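Local structure of PTS system, cellobiose-specific IIA component (Bacillus anthracis, 3K1S) at residues Phe13-Asn18 / His57-Leu62. The protein probably acts as the cellobiose-specific IIA component of the bacterial phosphotransferase system, relaying a phosphoryl group during sugar uptake. Numbering follows the deposited sequence.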
ATOM      1  N   PHE A  13     -18.379  -4.533  -0.053  1.00 22.18           N
ATOM      2  CA  PHE A  13     -18.632  -4.308   1.382  1.00 21.59           C
ATOM      3  C   PHE A  13     -17.982  -5.362   2.286  1.00 22.80           C
ATOM      4  O   PHE A  13     -17.443  -5.029   3.348  1.00 21.85           O
ATOM      5  CB  PHE A  13     -20.134  -4.235   1.675  1.00 20.26           C
ATOM      6  CG  PHE A  13     -20.815  -3.021   1.098  1.00 27.26           C
ATOM      7  CD1 PHE A  13     -20.699  -1.776   1.716  1.00 27.75           C
ATOM      8  CD2 PHE A  13     -21.589  -3.124  -0.058  1.00 32.73           C
ATOM      9  CE1 PHE A  13     -21.334  -0.657   1.194  1.00 20.09           C
ATOM     10  CE2 PHE A  13     -22.228  -2.002  -0.597  1.00 27.01           C
ATOM     11  CZ  PHE A  13     -22.106  -0.770   0.037  1.00 28.64           C
ATOM     12  N   GLN A  14     -18.045  -6.626   1.864  1.00 21.60           N
ATOM     13  CA  GLN A  14     -17.469  -7.738   2.617  1.00 24.11           C
ATOM     14  C   GLN A  14     -15.948  -7.658   2.629  1.00 24.72           C
ATOM     15  O   GLN A  14     -15.314  -7.927   3.651  1.00 24.79           O
ATOM     16  CB  GLN A  14     -17.902  -9.090   2.023  1.00 24.41           C
ATOM     17  CG  GLN A  14     -19.411  -9.363   2.064  1.00 27.58           C
ATOM     18  CD  GLN A  14     -19.894  -9.877   3.410  1.00 38.28           C
ATOM     19  OE1 GLN A  14     -19.560  -9.323   4.463  1.00 37.55           O
ATOM     20  NE2 GLN A  14     -20.696 -10.943   3.381  1.00 29.38           N
ATOM     21  N   LEU A  15     -15.367  -7.305   1.485  1.00 26.54           N
ATOM     22  CA  LEU A  15     -13.920  -7.137   1.381  1.00 26.10           C
ATOM     23  C   LEU A  15     -13.425  -6.004   2.275  1.00 22.73           C
ATOM     24  O   LEU A  15     -12.372  -6.113   2.891  1.00 26.18           O
ATOM     25  CB  LEU A  15     -13.500  -6.872  -0.067  1.00 24.53           C
ATOM     26  CG  LEU A  15     -13.462  -8.045  -1.045  1.00 24.60           C
ATOM     27  CD1 LEU A  15     -13.204  -7.524  -2.447  1.00 28.53           C
ATOM     28  CD2 LEU A  15     -12.415  -9.078  -0.660  1.00 27.28           C
ATOM     29  N   ILE A  16     -14.190  -4.921   2.332  1.00 22.76           N
ATOM     30  CA  ILE A  16     -13.822  -3.739   3.112  1.00 20.07           C
ATOM     31  C   ILE A  16     -13.934  -4.048   4.607  1.00 20.48           C
ATOM     32  O   ILE A  16     -13.042  -3.707   5.391  1.00 20.91           O
ATOM     33  CB  ILE A  16     -14.651  -2.489   2.680  1.00 21.29           C
ATOM     34  CG1 ILE A  16     -14.302  -2.107   1.228  1.00 21.17           C
ATOM     35  CG2 ILE A  16     -14.409  -1.294   3.621  1.00 18.75           C
ATOM     36  CD1 ILE A  16     -15.221  -1.062   0.583  1.00 18.37           C
ATOM     37  N   LEU A  17     -15.008  -4.734   4.992  1.00 19.11           N
ATOM     38  CA  LEU A  17     -15.193  -5.143   6.383  1.00 19.42           C
ATOM     39  C   LEU A  17     -14.002  -5.958   6.905  1.00 20.62           C
ATOM     40  O   LEU A  17     -13.373  -5.584   7.900  1.00 19.35           O
ATOM     41  CB  LEU A  17     -16.498  -5.934   6.550  1.00 20.49           C
ATOM     42  CG  LEU A  17     -16.876  -6.437   7.948  1.00 21.41           C
ATOM     43  CD1 LEU A  17     -17.110  -5.280   8.902  1.00 24.77           C
ATOM     44  CD2 LEU A  17     -18.115  -7.315   7.869  1.00 28.17           C
ATOM     45  N   ASN A  18     -13.706  -7.062   6.218  1.00 19.03           N
ATOM     46  CA  ASN A  18     -12.670  -8.011   6.630  1.00 22.03           C
ATOM     47  C   ASN A  18     -11.255  -7.447   6.504  1.00 22.26           C
ATOM     48  O   ASN A  18     -10.461  -7.542   7.442  1.00 25.12           O
ATOM     49  CB  ASN A  18     -12.812  -9.328   5.850  1.00 20.41           C
ATOM     50  CG  ASN A  18     -14.082 -10.083   6.212  1.00 23.42           C
ATOM     51  OD1 ASN A  18     -14.128 -10.802   7.216  1.00 20.95           O
ATOM     52  ND2 ASN A  18     -15.120  -9.925   5.391  1.00 21.56           N
ATOM     53  N   HIS A  57     -11.113 -15.283   0.801  1.00 28.43           N
ATOM     54  CA  HIS A  57     -12.203 -16.118   0.301  1.00 30.74           C
ATOM     55  C   HIS A  57     -13.039 -15.429  -0.781  1.00 30.49           C
ATOM     56  O   HIS A  57     -13.388 -16.065  -1.779  1.00 30.40           O
ATOM     57  CB  HIS A  57     -13.096 -16.615   1.440  1.00 31.87           C
ATOM     58  CG  HIS A  57     -12.407 -17.557   2.381  1.00 42.80           C
ATOM     59  ND1 HIS A  57     -11.708 -18.664   1.949  1.00 51.94           N
ATOM     60  CD2 HIS A  57     -12.320 -17.562   3.733  1.00 48.48           C
ATOM     61  CE1 HIS A  57     -11.215 -19.307   2.994  1.00 53.54           C
ATOM     62  NE2 HIS A  57     -11.571 -18.658   4.088  1.00 53.39           N
ATOM     63  N   PHE A  58     -13.361 -14.146  -0.581  1.00 29.27           N
ATOM     64  CA  PHE A  58     -14.124 -13.363  -1.567  1.00 28.25           C
ATOM     65  C   PHE A  58     -13.291 -13.074  -2.814  1.00 29.52           C
ATOM     66  O   PHE A  58     -13.810 -13.068  -3.933  1.00 31.73           O
ATOM     67  CB  PHE A  58     -14.622 -12.037  -0.971  1.00 27.76           C
ATOM     68  CG  PHE A  58     -15.519 -12.203   0.219  1.00 27.89           C
ATOM     69  CD1 PHE A  58     -16.871 -12.485   0.054  1.00 29.46           C
ATOM     70  CD2 PHE A  58     -15.015 -12.062   1.509  1.00 25.56           C
ATOM     71  CE1 PHE A  58     -17.711 -12.648   1.162  1.00 30.16           C
ATOM     72  CE2 PHE A  58     -15.841 -12.226   2.618  1.00 29.55           C
ATOM     73  CZ  PHE A  58     -17.194 -12.521   2.443  1.00 28.61           C
ATOM     74  N   GLN A  59     -12.002 -12.822  -2.609  1.00 27.57           N
ATOM     75  CA  GLN A  59     -11.069 -12.573  -3.700  1.00 28.81           C
ATOM     76  C   GLN A  59     -11.055 -13.716  -4.723  1.00 29.95           C
ATOM     77  O   GLN A  59     -11.225 -13.489  -5.930  1.00 30.77           O
ATOM     78  CB  GLN A  59      -9.656 -12.342  -3.150  1.00 28.31           C
ATOM     79  CG  GLN A  59      -8.685 -11.736  -4.155  1.00 26.34           C
ATOM     80  CD  GLN A  59      -9.190 -10.424  -4.726  1.00 30.63           C
ATOM     81  OE1 GLN A  59     -10.199  -9.886  -4.264  1.00 33.80           O
ATOM     82  NE2 GLN A  59      -8.492  -9.902  -5.737  1.00 28.59           N
ATOM     83  N   THR A  60     -10.848 -14.935  -4.236  1.00 26.71           N
ATOM     84  CA  THR A  60     -10.758 -16.110  -5.104  1.00 27.93           C
ATOM     85  C   THR A  60     -12.045 -16.286  -5.903  1.00 27.66           C
ATOM     86  O   THR A  60     -12.004 -16.471  -7.120  1.00 28.10           O
ATOM     87  CB  THR A  60     -10.451 -17.392  -4.303  1.00 28.21           C
ATOM     88  OG1 THR A  60      -9.479 -17.104  -3.291  1.00 26.96           O
ATOM     89  CG2 THR A  60      -9.917 -18.492  -5.222  1.00 29.36           C
ATOM     90  N   GLU A  61     -13.182 -16.214  -5.218  1.00 28.49           N
ATOM     91  CA  GLU A  61     -14.485 -16.294  -5.880  1.00 31.41           C
ATOM     92  C   GLU A  61     -14.663 -15.224  -6.959  1.00 29.08           C
ATOM     93  O   GLU A  61     -15.276 -15.469  -7.999  1.00 32.68           O
ATOM     94  CB  GLU A  61     -15.618 -16.192  -4.858  1.00 32.46           C
ATOM     95  CG  GLU A  61     -17.008 -16.309  -5.476  1.00 38.27           C
ATOM     96  CD  GLU A  61     -17.142 -17.514  -6.392  1.00 39.84           C
ATOM     97  OE1 GLU A  61     -16.843 -18.635  -5.932  1.00 41.84           O
ATOM     98  OE2 GLU A  61     -17.542 -17.334  -7.567  1.00 41.68           O
ATOM     99  N   LEU A  62     -14.123 -14.041  -6.701  1.00 24.85           N
ATOM    100  CA  LEU A  62     -14.257 -12.912  -7.599  1.00 25.91           C
ATOM    101  C   LEU A  62     -13.432 -13.146  -8.862  1.00 26.24           C
ATOM    102  O   LEU A  62     -13.967 -13.114  -9.971  1.00 24.93           O
ATOM    103  CB  LEU A  62     -13.844 -11.619  -6.883  1.00 25.03           C
ATOM    104  CG  LEU A  62     -14.193 -10.250  -7.468  1.00 28.60           C
ATOM    105  CD1 LEU A  62     -15.693 -10.082  -7.670  1.00 29.76           C
ATOM    106  CD2 LEU A  62     -13.650  -9.152  -6.563  1.00 26.91           C
TER
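The carbonyl oxygen Gln14 O is gripped twice by Asn18, and both residues that share it touch the Phe58 ring across the contact. Asn18 ND2 donates to Gln14 O at 2.7 Å with an N-H...O angle of 156°, while the helical bond from Asn18 N to the same oxygen measures 3.2 Å; the two donors arrive from opposite faces of the carbonyl plane. Asn18 CG stands beside its own backbone N (chi1 -67°), which turns the amide back along the helix, and the held ND2 lies 3.7 Å from Phe58 CE2, approaching the ring obliquely. Gln14 lies over one face of the ring: its CB sits 3.7 Å from the Phe58 ring centroid, 18° off the normal, a CH-pi interaction displaced toward the rim at Phe58 CZ. A bend at chi2 keeps Gln14 CG beside Phe58 CE1 and CZ. Deeper in, Leu15 CD2 packs 3.7 Å from Phe58 CB, and Leu15 CD1 meets Leu62 CD2 more loosely at 4.4 Å. Gln59 OE1 lies beside Leu15 CD1 but takes its hydrogen bond from Gln82 of helix 76-108, which also touches Leu15 and Leu62; Val76 of the second subunit packs on Leu62. The two segments, on helices 10-34 and 38-67, run roughly antiparallel, their axes coming within 10.3 Å of each other in the all-helical IIA bundle. The contacts joining them are apolar packing and a CH-pi interaction, while the polar bond at Gln14 O stays within 13-18 and holds the Asn18 amide beside the aromatic ring.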